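Local coordinates for protein probable glutathione S-transferase GSTU1 (Oryza sativa, PDB 1OYJ) that conjugates reduced glutathione to a wide range of hydrophobic electrophiles, as a tau-class glutathione S-transferase linked to herbicide detoxification, at residues Leu9-Val14 against Arg54-Leu59; Arg121-Lys126 against Tyr177-Cys182; Arg151-Gly156 against Ala198-Arg203. All coordinates share one frame; numbering follows the deposited sequence. Where two conformers were deposited one is given.

Contact 1: residues Leu9-Val14 against Arg54-Leu59; sequences LLDFWV and RKIPVL. With GSH (glutathione), chain N.
Ile56 turns CG1 between its own N and carbonyl carbon: chi1 (56°) sets CG1 against Phe12 CB at 4.0 Å, and the fold at chi2 carries CD1 to Asp11 OD1; Leu9, with CG opposite its N (chi1 -174°), meets Leu59 at about a right angle. This is the thioredoxin-like domain of the glutathione transferase fold, where strand 7-11 runs antiparallel to strand 58-61, which begins directly after the cis-proline, Pro57. Leu10 and Val58 form the hydrogen-bonded pair: Leu10 N reaches Val58 O at 2.8 Å, Val58 N returns to Leu10 O at 3.1 Å, and their side chains lie alongside, pointing the same way, with Leu46 of helix 44-49 beside both. On the face of Leu9 and Leu59, the Leu9 CD1 methyl touches Leu59 CD1 at 4.0 Å. Asp11 OD1 accepts the N-H of Phe12 on its anti side, somewhat out of the carboxylate plane, while OD2 forms a salt bridge to Arg22. Before the cis bond, the Ile56 backbone faces glutathione, gripping the cysteinyl unit as a short antiparallel strand would: Ile56 N donates to glutathione O2 at 2.8 Å, and glutathione N2 donates to Ile56 O, also at 2.8 Å and with an N-H...O angle of 157°.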
loop_
_atom_site.group_PDB
_atom_site.type_symbol
_atom_site.label_atom_id
_atom_site.label_comp_id
_atom_site.label_asym_id
_atom_site.label_seq_id
_atom_site.Cartn_x
_atom_site.Cartn_y
_atom_site.Cartn_z
ATOM N N LEU A 9 -3.966 10.210 -18.643
ATOM C CA LEU A 9 -4.556 9.525 -17.528
ATOM C C LEU A 9 -5.693 8.682 -18.018
ATOM O O LEU A 9 -6.662 9.235 -18.601
ATOM C CB LEU A 9 -5.006 10.538 -16.500
ATOM C CG LEU A 9 -5.520 9.913 -15.176
ATOM C CD1 LEU A 9 -4.375 9.303 -14.335
ATOM C CD2 LEU A 9 -6.206 11.046 -14.303
ATOM N N LEU A 10 -5.570 7.362 -17.895
ATOM C CA LEU A 10 -6.643 6.459 -18.242
ATOM C C LEU A 10 -7.487 6.390 -16.973
ATOM O O LEU A 10 -6.981 6.057 -15.898
ATOM C CB LEU A 10 -6.125 5.090 -18.628
ATOM C CG LEU A 10 -4.975 5.079 -19.630
ATOM C CD1 LEU A 10 -4.658 3.616 -20.125
ATOM C CD2 LEU A 10 -5.389 5.905 -20.862
ATOM N N ASP A 11 -8.774 6.686 -17.073
ATOM C CA ASP A 11 -9.570 6.791 -15.855
ATOM C C ASP A 11 -11.050 6.453 -16.118
ATOM O O ASP A 11 -11.452 6.073 -17.261
ATOM C CB ASP A 11 -9.280 8.206 -15.382
ATOM C CG ASP A 11 -9.503 8.453 -13.883
ATOM O OD1 ASP A 11 -10.125 7.627 -13.170
ATOM O OD2 ASP A 11 -9.046 9.511 -13.385
ATOM N N PHE A 12 -11.866 6.533 -15.089
ATOM C CA PHE A 12 -13.281 6.252 -15.131
ATOM C C PHE A 12 -13.853 7.418 -14.318
ATOM O O PHE A 12 -13.349 7.705 -13.192
ATOM C CB PHE A 12 -13.593 4.894 -14.524
ATOM C CG PHE A 12 -15.060 4.610 -14.447
ATOM C CD1 PHE A 12 -15.826 4.722 -15.566
ATOM C CD2 PHE A 12 -15.639 4.125 -13.306
ATOM C CE1 PHE A 12 -17.211 4.445 -15.556
ATOM C CE2 PHE A 12 -17.024 3.815 -13.285
ATOM C CZ PHE A 12 -17.812 4.018 -14.411
ATOM N N TRP A 13 -14.835 8.140 -14.845
ATOM C CA TRP A 13 -15.267 9.437 -14.217
ATOM C C TRP A 13 -15.501 9.443 -12.707
ATOM O O TRP A 13 -15.036 10.323 -12.000
ATOM C CB TRP A 13 -16.507 9.995 -14.999
ATOM C CG TRP A 13 -17.740 9.223 -14.784
ATOM C CD1 TRP A 13 -18.108 8.178 -15.435
ATOM C CD2 TRP A 13 -18.725 9.472 -13.809
ATOM N NE1 TRP A 13 -19.260 7.632 -14.909
ATOM C CE2 TRP A 13 -19.690 8.464 -13.926
ATOM C CE3 TRP A 13 -18.897 10.455 -12.847
ATOM C CZ2 TRP A 13 -20.780 8.363 -13.079
ATOM C CZ3 TRP A 13 -19.992 10.392 -12.040
ATOM C CH2 TRP A 13 -20.930 9.389 -12.166
ATOM N N VAL A 14 -16.251 8.478 -12.214
ATOM C CA VAL A 14 -16.672 8.414 -10.799
ATOM C C VAL A 14 -15.609 7.777 -9.872
ATOM O O VAL A 14 -15.782 7.735 -8.656
ATOM C CB VAL A 14 -17.990 7.613 -10.704
ATOM C CG1 VAL A 14 -17.681 6.085 -10.819
ATOM C CG2 VAL A 14 -18.735 7.899 -9.392
ATOM N N ARG A 54 -5.060 -4.535 -14.569
ATOM C CA ARG A 54 -6.084 -4.151 -15.551
ATOM C C ARG A 54 -7.109 -3.216 -14.993
ATOM O O ARG A 54 -8.286 -3.328 -15.303
ATOM C CB ARG A 54 -6.776 -5.375 -16.180
ATOM C CG ARG A 54 -5.722 -6.351 -16.805
ATOM C CD ARG A 54 -6.102 -7.776 -16.842
ATOM N NE ARG A 54 -5.993 -8.484 -15.563
ATOM C CZ ARG A 54 -7.017 -8.726 -14.735
ATOM N NH1 ARG A 54 -8.254 -8.283 -15.006
ATOM N NH2 ARG A 54 -6.803 -9.414 -13.616
ATOM N N LYS A 55 -6.648 -2.345 -14.115
ATOM C CA LYS A 55 -7.440 -1.347 -13.457
ATOM C C LYS A 55 -7.090 0.120 -13.782
ATOM O O LYS A 55 -6.000 0.426 -14.215
ATOM C CB LYS A 55 -7.276 -1.502 -11.943
ATOM C CG LYS A 55 -8.073 -2.674 -11.399
ATOM C CD LYS A 55 -7.753 -2.984 -9.979
ATOM C CE LYS A 55 -8.615 -4.118 -9.422
ATOM N NZ LYS A 55 -8.447 -4.096 -7.932
ATOM N N ILE A 56 -8.047 1.043 -13.572
ATOM C CA ILE A 56 -7.665 2.428 -13.703
ATOM C C ILE A 56 -7.530 2.894 -12.284
ATOM O O ILE A 56 -8.038 2.239 -11.419
ATOM C CB ILE A 56 -8.693 3.254 -14.567
ATOM C CG1 ILE A 56 -10.076 3.136 -13.969
ATOM C CG2 ILE A 56 -8.686 2.726 -15.981
ATOM C CD1 ILE A 56 -10.225 3.989 -12.596
ATOM N N PRO A 57 -6.847 4.001 -11.999
ATOM C CA PRO A 57 -6.155 4.846 -12.932
ATOM C C PRO A 57 -4.780 4.393 -13.331
ATOM O O PRO A 57 -4.084 3.626 -12.667
ATOM C CB PRO A 57 -5.994 6.145 -12.131
ATOM C CG PRO A 57 -5.844 5.698 -10.701
ATOM C CD PRO A 57 -6.843 4.587 -10.658
ATOM N N VAL A 58 -4.424 4.839 -14.533
ATOM C CA VAL A 58 -3.129 4.615 -15.054
ATOM C C VAL A 58 -2.652 5.897 -15.559
ATOM O O VAL A 58 -3.320 6.557 -16.421
ATOM C CB VAL A 58 -3.112 3.570 -16.299
ATOM C CG1 VAL A 58 -1.657 3.417 -16.816
ATOM C CG2 VAL A 58 -3.605 2.264 -15.857
ATOM N N LEU A 59 -1.460 6.247 -15.134
ATOM C CA LEU A 59 -0.847 7.457 -15.598
ATOM C C LEU A 59 0.240 7.118 -16.557
ATOM O O LEU A 59 1.056 6.284 -16.229
ATOM C CB LEU A 59 -0.112 8.162 -14.473
ATOM C CG LEU A 59 0.529 9.468 -14.989
ATOM C CD1 LEU A 59 -0.641 10.432 -15.204
ATOM C CD2 LEU A 59 1.437 10.096 -13.979
HETATM N N1 GSH N . -5.601 -0.110 -5.854
HETATM C CA1 GSH N . -6.266 0.717 -6.808
HETATM C C1 GSH N . -5.774 2.096 -7.031
HETATM O O11 GSH N . -5.670 2.736 -8.056
HETATM O O12 GSH N . -5.471 2.642 -5.992
HETATM C CB1 GSH N . -7.661 0.381 -7.289
HETATM C CG1 GSH N . -8.191 1.165 -8.497
HETATM C CD1 GSH N . -9.555 0.605 -8.883
HETATM O OE1 GSH N . -10.181 -0.013 -8.040
HETATM N N2 GSH N . -10.046 0.843 -10.100
HETATM C CA2 GSH N . -11.330 0.330 -10.511
HETATM C C2 GSH N . -11.028 -0.584 -11.711
HETATM O O2 GSH N . -10.379 -0.090 -12.609
HETATM C CB2 GSH N . -12.198 1.525 -10.907
HETATM S SG2 GSH N . -12.713 2.485 -9.429
HETATM N N3 GSH N . -11.250 -1.899 -11.701
HETATM C CA3 GSH N . -11.802 -2.337 -13.009
HETATM C C3 GSH N . -12.960 -3.326 -13.137
HETATM O O31 GSH N . -12.935 -4.266 -13.996
HETATM O O32 GSH N . -13.955 -3.180 -12.444
#

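Contact 2: residues Arg121-Lys126 against Tyr177-Cys182; sequences RLWRLK and YSYERC. With GSH (glutathione), chain O.
Apolar contacts carry the meeting of Leu122 and Trp123, at the end of helix 97-124, with Tyr179 and Cys182 on helix 176-183. Leu122 crosses Tyr179 at about a right angle, its CD1 methyl 3.7 Å from Tyr179 CA and lying against Tyr179 CB and CD1. At the root of the same side chain, Leu122 CB packs on Cys182 CB at 3.9 Å. The backbones come close here, and Cys182 CB also sits 3.5 Å from Leu122 O, a carbonyl that accepts a hydrogen bond from Gln130.

Aromatic contacts form a second group. Trp123 holds CG between its N and carbonyl carbon (chi1 44°), a turn that swings the six-membered ring toward the neighbouring helix. There the two rings meet rim to rim: Trp123 CZ3 stands 3.9 Å from Tyr179 CE1, in the plane of the tyrosine ring. Cys182 SG approaches the indole edge at Trp123 CE3, 4.3 Å away, while Val221 and Leu224 of helix 214-229 pack on the indole.

One polar side chain of 121-126, Arg121, turns to the ligand rather than to 177-182. It extends from the helix and lays one guanidinium face against the glutathione sulfur, Arg121 NH1 being 3.4 Å from glutathione SG2. An alanine here would remove that flat surface and is likely to leave SG2 without the guanidinium beside it and Glu136 without its weak ion-pair partner. The whole is typical of the all-helical C-terminal domain of glutathione transferases, here with a glutathione bound against helices 97-124 and 127-148.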
loop_
_atom_site.group_PDB
_atom_site.type_symbol
_atom_site.label_atom_id
_atom_site.label_comp_id
_atom_site.label_asym_id
_atom_site.label_seq_id
_atom_site.Cartn_x
_atom_site.Cartn_y
_atom_site.Cartn_z
ATOM N N ARG A 121 -19.837 -2.235 1.085
ATOM C CA ARG A 121 -20.765 -3.055 1.851
ATOM C C ARG A 121 -22.053 -2.333 2.131
ATOM O O ARG A 121 -23.089 -2.994 2.282
ATOM C CB ARG A 121 -20.168 -3.425 3.209
ATOM C CG ARG A 121 -18.854 -4.242 3.019
ATOM C CD ARG A 121 -18.174 -4.593 4.321
ATOM N NE ARG A 121 -17.078 -5.538 4.129
ATOM C CZ ARG A 121 -16.442 -6.129 5.141
ATOM N NH1 ARG A 121 -16.792 -5.866 6.408
ATOM N NH2 ARG A 121 -15.488 -7.010 4.887
ATOM N N LEU A 122 -22.008 -0.994 2.220
ATOM C CA LEU A 122 -23.216 -0.262 2.584
ATOM C C LEU A 122 -24.270 -0.371 1.478
ATOM O O LEU A 122 -25.487 -0.302 1.741
ATOM C CB LEU A 122 -22.927 1.186 2.863
ATOM C CG LEU A 122 -21.897 1.464 3.938
ATOM C CD1 LEU A 122 -21.745 2.936 4.164
ATOM C CD2 LEU A 122 -22.268 0.834 5.266
ATOM N N TRP A 123 -23.845 -0.575 0.247
ATOM C CA TRP A 123 -24.897 -0.708 -0.756
ATOM C C TRP A 123 -25.052 -2.092 -1.287
ATOM O O TRP A 123 -25.972 -2.334 -2.123
ATOM C CB TRP A 123 -24.790 0.296 -1.914
ATOM C CG TRP A 123 -23.502 0.470 -2.416
ATOM C CD1 TRP A 123 -22.902 -0.260 -3.341
ATOM C CD2 TRP A 123 -22.585 1.460 -2.011
ATOM N NE1 TRP A 123 -21.641 0.219 -3.574
ATOM C CE2 TRP A 123 -21.405 1.249 -2.731
ATOM C CE3 TRP A 123 -22.627 2.496 -1.087
ATOM C CZ2 TRP A 123 -20.292 2.013 -2.572
ATOM C CZ3 TRP A 123 -21.514 3.280 -0.945
ATOM C CH2 TRP A 123 -20.367 3.041 -1.691
ATOM N N ARG A 124 -24.152 -2.976 -0.859
ATOM C CA ARG A 124 -24.242 -4.387 -1.204
ATOM C C ARG A 124 -25.103 -5.149 -0.210
ATOM O O ARG A 124 -25.725 -6.140 -0.545
ATOM C CB ARG A 124 -22.894 -5.030 -1.199
ATOM C CG ARG A 124 -22.093 -4.895 -2.456
ATOM C CD ARG A 124 -20.573 -5.294 -2.300
ATOM N NE ARG A 124 -19.833 -4.957 -3.529
ATOM C CZ ARG A 124 -18.738 -5.588 -4.005
ATOM N NH1 ARG A 124 -18.193 -5.173 -5.154
ATOM N NH2 ARG A 124 -18.180 -6.606 -3.348
ATOM N N LEU A 125 -25.180 -4.666 1.008
ATOM C CA LEU A 125 -25.938 -5.353 2.029
ATOM C C LEU A 125 -27.273 -4.664 2.252
ATOM O O LEU A 125 -27.495 -3.599 1.685
ATOM C CB LEU A 125 -25.132 -5.346 3.310
ATOM C CG LEU A 125 -23.753 -5.985 3.187
ATOM C CD1 LEU A 125 -23.049 -5.693 4.490
ATOM C CD2 LEU A 125 -23.823 -7.497 2.917
ATOM N N LYS A 126 -28.180 -5.289 3.025
ATOM C CA LYS A 126 -29.457 -4.679 3.394
ATOM C C LYS A 126 -29.800 -4.988 4.868
ATOM O O LYS A 126 -29.085 -5.756 5.534
ATOM C CB LYS A 126 -30.557 -5.192 2.505
ATOM C CG LYS A 126 -30.470 -6.642 2.318
ATOM C CD LYS A 126 -31.237 -7.068 1.090
ATOM C CE LYS A 126 -31.622 -8.537 1.215
ATOM N NZ LYS A 126 -32.956 -8.752 0.581
ATOM N N TYR A 177 -22.434 11.246 1.532
ATOM C CA TYR A 177 -23.885 11.335 1.491
ATOM C C TYR A 177 -24.457 9.972 1.300
ATOM O O TYR A 177 -25.368 9.613 2.022
ATOM C CB TYR A 177 -24.370 12.351 0.423
ATOM C CG TYR A 177 -25.894 12.348 0.236
ATOM C CD1 TYR A 177 -26.751 12.862 1.221
ATOM C CD2 TYR A 177 -26.474 11.802 -0.888
ATOM C CE1 TYR A 177 -28.199 12.844 1.057
ATOM C CE2 TYR A 177 -27.877 11.806 -1.070
ATOM C CZ TYR A 177 -28.740 12.325 -0.089
ATOM O OH TYR A 177 -30.132 12.310 -0.249
ATOM N N SER A 178 -23.903 9.209 0.362
ATOM C CA SER A 178 -24.315 7.862 0.103
ATOM C C SER A 178 -24.075 6.941 1.323
ATOM O O SER A 178 -24.904 6.069 1.588
ATOM C CB SER A 178 -23.593 7.316 -1.145
ATOM O OG SER A 178 -23.930 8.051 -2.309
ATOM N N TYR A 179 -22.981 7.154 2.037
ATOM C CA TYR A 179 -22.719 6.369 3.236
ATOM C C TYR A 179 -23.792 6.673 4.254
ATOM O O TYR A 179 -24.235 5.754 4.941
ATOM C CB TYR A 179 -21.390 6.709 3.893
ATOM C CG TYR A 179 -20.153 6.446 3.055
ATOM C CD1 TYR A 179 -20.167 5.614 1.993
ATOM C CD2 TYR A 179 -18.988 7.000 3.393
ATOM C CE1 TYR A 179 -19.022 5.427 1.235
ATOM C CE2 TYR A 179 -17.868 6.782 2.680
ATOM C CZ TYR A 179 -17.899 6.020 1.606
ATOM O OH TYR A 179 -16.697 5.838 0.906
ATOM N N GLU A 180 -24.166 7.956 4.344
ATOM C CA GLU A 180 -25.223 8.410 5.247
ATOM C C GLU A 180 -26.555 7.795 5.024
ATOM O O GLU A 180 -27.191 7.268 5.986
ATOM C CB GLU A 180 -25.391 9.944 5.303
ATOM C CG GLU A 180 -24.234 10.627 5.998
ATOM C CD GLU A 180 -24.235 12.143 5.900
ATOM O OE1 GLU A 180 -24.842 12.694 4.976
ATOM O OE2 GLU A 180 -23.657 12.762 6.785
ATOM N N ARG A 181 -26.973 7.779 3.773
ATOM C CA ARG A 181 -28.272 7.260 3.484
ATOM C C ARG A 181 -28.279 5.742 3.606
ATOM O O ARG A 181 -29.227 5.170 4.114
ATOM C CB ARG A 181 -28.704 7.699 2.067
ATOM C CG ARG A 181 -28.901 9.224 1.979
ATOM C CD ARG A 181 -30.074 9.669 1.257
ATOM N NE ARG A 181 -31.357 9.248 1.815
ATOM C CZ ARG A 181 -32.343 8.760 1.071
ATOM N NH1 ARG A 181 -33.515 8.438 1.607
ATOM N NH2 ARG A 181 -32.157 8.574 -0.232
ATOM N N CYS A 182 -27.211 5.084 3.199
ATOM C CA CYS A 182 -27.219 3.633 3.252
ATOM C C CYS A 182 -26.877 3.095 4.631
ATOM O O CYS A 182 -27.436 2.088 5.047
ATOM C CB CYS A 182 -26.276 3.035 2.235
ATOM S SG CYS A 182 -26.530 3.486 0.536
HETATM N N1 GSH O . -8.872 -8.491 7.282
HETATM C CA1 GSH O . -10.191 -7.952 6.945
HETATM C C1 GSH O . -11.221 -8.939 7.445
HETATM O O11 GSH O . -12.060 -9.414 6.689
HETATM O O12 GSH O . -11.223 -9.299 8.605
HETATM C CB1 GSH O . -10.327 -6.516 7.575
HETATM C CG1 GSH O . -11.658 -5.843 7.215
HETATM C CD1 GSH O . -11.907 -4.371 7.610
HETATM O OE1 GSH O . -11.149 -3.492 7.243
HETATM N N2 GSH O . -13.025 -4.131 8.302
HETATM C CA2 GSH O . -13.626 -2.808 8.490
HETATM C C2 GSH O . -13.626 -2.399 9.923
HETATM O O2 GSH O . -14.335 -1.447 10.323
HETATM C CB2 GSH O . -15.027 -2.769 7.905
HETATM S SG2 GSH O . -14.928 -3.065 6.131
HETATM N N3 GSH O . -12.757 -3.139 10.674
HETATM C CA3 GSH O . -12.467 -2.794 12.056
HETATM C C3 GSH O . -11.724 -1.475 12.271
HETATM O O31 GSH O . -11.130 -0.933 11.279
HETATM O O32 GSH O . -11.730 -0.974 13.445
#

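Contact 3: residues Arg151-Gly156 against Ala198-Arg203; sequences REFFGG and ARRCGR
Within the helical C-terminal domain, the loop that follows helix 127-148 is joined to helix 192-201 through Glu152, Phe153, Arg200 and Cys201. Arg200 provides the single hydrogen bond across the contact. Its CG stands opposite the backbone N (chi1 173°), which sends the chain out toward the loop, and a bend at chi3 then turns the guanidinium so that Arg200 NH1 meets Glu152 O at 2.7 Å. The carbonyl is approached in its own plane, on a lone pair, with an N-H...O angle of 157°; the oxygen in turn lies at the guanidinium edge, close to the plane. A charged side chain thus serves a main-chain acceptor and ties the loop to the helix at Glu152.

The Glu152 carboxylate plays a looser part. Its chain crosses that of Arg200 at a slant, but Glu152 OE2 remains 4.5 Å from Arg200 NE and well out of the guanidinium plane. The attraction is therefore probably one of charge alone, without a directed bond.

Deeper in, Phe153 presents its rim to the helix. Cys201 SG lies near the ring plane, 4.1 Å from Phe153 CE1, in an edge-on sulfur-aromatic contact, and Leu162 touches both residues. Phe153 CZ also approaches Arg200 CG at 4.2 Å. The next residues of the loop are held by helix 164-169, where Asp166 accepts the backbone N-H groups of Phe154 and Gly155. Away from the glutathione-binding residues of contacts 1 and 2, the arrangement is that of a loop tied to a helix, with an arginine-to-carbonyl bond at exposed Glu152 and a Cys sulfur-aromatic contact at buried Phe153.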
loop_
_atom_site.group_PDB
_atom_site.type_symbol
_atom_site.label_atom_id
_atom_site.label_comp_id
_atom_site.label_asym_id
_atom_site.label_seq_id
_atom_site.Cartn_x
_atom_site.Cartn_y
_atom_site.Cartn_z
ATOM N N ARG A 151 -6.204 19.916 13.454
ATOM C CA ARG A 151 -5.559 20.511 12.273
ATOM C C ARG A 151 -6.571 20.867 11.155
ATOM O O ARG A 151 -7.705 20.401 11.142
ATOM C CB ARG A 151 -4.538 19.523 11.700
ATOM C CG ARG A 151 -3.560 19.052 12.781
ATOM C CD ARG A 151 -2.517 18.034 12.308
ATOM N NE ARG A 151 -3.032 16.889 11.580
ATOM C CZ ARG A 151 -2.620 15.620 11.763
ATOM N NH1 ARG A 151 -1.694 15.333 12.663
ATOM N NH2 ARG A 151 -3.133 14.633 11.071
ATOM N N GLU A 152 -6.152 21.775 10.309
ATOM C CA GLU A 152 -6.926 22.248 9.178
ATOM C C GLU A 152 -6.853 21.116 8.106
ATOM O O GLU A 152 -7.892 20.728 7.542
ATOM C CB GLU A 152 -6.282 23.486 8.632
ATOM C CG GLU A 152 -7.190 24.193 7.644
ATOM C CD GLU A 152 -6.608 25.453 6.971
ATOM O OE1 GLU A 152 -5.405 25.778 7.116
ATOM O OE2 GLU A 152 -7.386 26.107 6.246
ATOM N N PHE A 153 -5.667 20.545 7.968
ATOM C CA PHE A 153 -5.438 19.426 7.019
ATOM C C PHE A 153 -4.700 18.244 7.665
ATOM O O PHE A 153 -3.962 18.440 8.634
ATOM C CB PHE A 153 -4.595 19.891 5.813
ATOM C CG PHE A 153 -5.308 20.925 4.921
ATOM C CD1 PHE A 153 -6.333 20.554 3.996
ATOM C CD2 PHE A 153 -4.958 22.258 5.030
ATOM C CE1 PHE A 153 -6.938 21.538 3.253
ATOM C CE2 PHE A 153 -5.576 23.209 4.305
ATOM C CZ PHE A 153 -6.535 22.873 3.409
ATOM N N PHE A 154 -4.850 17.041 7.061
ATOM C CA PHE A 154 -4.117 15.890 7.528
ATOM C C PHE A 154 -2.671 16.146 7.415
ATOM O O PHE A 154 -1.953 15.740 8.281
ATOM C CB PHE A 154 -4.495 14.559 6.829
ATOM C CG PHE A 154 -5.847 14.050 7.244
ATOM C CD1 PHE A 154 -5.994 13.187 8.305
ATOM C CD2 PHE A 154 -6.943 14.473 6.597
ATOM C CE1 PHE A 154 -7.198 12.785 8.771
ATOM C CE2 PHE A 154 -8.192 14.050 6.985
ATOM C CZ PHE A 154 -8.325 13.154 8.140
ATOM N N GLY A 155 -2.209 16.768 6.360
ATOM C CA GLY A 155 -0.797 17.141 6.318
ATOM C C GLY A 155 -0.337 17.949 7.559
ATOM O O GLY A 155 -1.124 18.762 8.167
ATOM N N GLY A 156 0.926 17.749 7.954
ATOM C CA GLY A 156 1.450 18.384 9.170
ATOM C C GLY A 156 2.794 19.167 9.107
ATOM O O GLY A 156 3.854 18.641 9.486
ATOM N N ALA A 198 -14.118 18.109 5.249
ATOM C CA ALA A 198 -14.663 17.842 3.904
ATOM C C ALA A 198 -15.198 19.163 3.283
ATOM O O ALA A 198 -14.955 19.475 2.128
ATOM C CB ALA A 198 -15.747 16.754 3.954
ATOM N N ARG A 199 -15.814 20.032 4.103
ATOM C CA ARG A 199 -16.356 21.307 3.554
ATOM C C ARG A 199 -15.196 22.235 3.113
ATOM O O ARG A 199 -15.234 22.867 2.054
ATOM C CB ARG A 199 -17.247 22.032 4.576
ATOM C CG ARG A 199 -18.582 21.424 4.764
ATOM C CD ARG A 199 -19.514 22.218 5.635
ATOM N NE ARG A 199 -18.977 22.578 6.951
ATOM C CZ ARG A 199 -19.123 21.840 8.044
ATOM N NH1 ARG A 199 -19.721 20.678 7.991
ATOM N NH2 ARG A 199 -18.673 22.264 9.192
ATOM N N ARG A 200 -14.146 22.301 3.921
ATOM C CA ARG A 200 -12.939 23.120 3.618
ATOM C C ARG A 200 -12.300 22.631 2.280
ATOM O O ARG A 200 -12.097 23.365 1.355
ATOM C CB ARG A 200 -11.956 22.903 4.779
ATOM C CG ARG A 200 -10.510 23.474 4.758
ATOM C CD ARG A 200 -9.807 23.372 6.235
ATOM N NE ARG A 200 -10.793 23.434 7.304
ATOM C CZ ARG A 200 -11.073 22.509 8.228
ATOM N NH1 ARG A 200 -10.356 21.425 8.438
ATOM N NH2 ARG A 200 -12.081 22.764 9.071
ATOM N N CYS A 201 -12.047 21.330 2.204
ATOM C CA CYS A 201 -11.501 20.775 1.000
ATOM C C CYS A 201 -12.406 21.098 -0.219
ATOM O O CYS A 201 -11.902 21.350 -1.320
ATOM C CB CYS A 201 -11.249 19.283 1.144
ATOM S SG CYS A 201 -9.886 18.898 2.317
ATOM N N GLY A 202 -13.704 21.104 0.015
ATOM C CA GLY A 202 -14.666 21.247 -1.045
ATOM C C GLY A 202 -14.649 22.617 -1.713
ATOM O O GLY A 202 -15.330 22.829 -2.711
ATOM N N ARG A 203 -13.934 23.566 -1.114
ATOM C CA ARG A 203 -13.818 24.898 -1.642
ATOM C C ARG A 203 -12.561 25.093 -2.477
ATOM O O ARG A 203 -12.316 26.124 -3.156
ATOM C CB ARG A 203 -13.852 25.911 -0.439
ATOM C CG ARG A 203 -15.233 25.957 0.377
ATOM C CD ARG A 203 -15.170 26.436 1.906
ATOM N NE ARG A 203 -16.463 26.397 2.616
ATOM C CZ ARG A 203 -16.640 25.986 3.901
ATOM N NH1 ARG A 203 -15.633 25.612 4.635
ATOM N NH2 ARG A 203 -17.848 25.988 4.470
#

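The three contacts divide between the two domains of the glutathione transferase fold. Contact 1 lies in the thioredoxin-like N-terminal domain and closes before the others open; contacts 2 and 3 lie in the helical C-terminal domain, their segments alternating along the chain, with helices 97-124 and 176-183 forming contact 2 and helix 192-201 one side of contact 3. Centres are about 24 Å apart for contacts 1 and 2 and for 2 and 3, and about 25 Å for 1 and 3, which sit on opposite sides of the chain's centre. None touches another: nearest atoms stay about 9 Å apart at the least. Contact 1 helps form the glutathione site, contact 2 borders another bound glutathione, and contact 3 joins loop to helix.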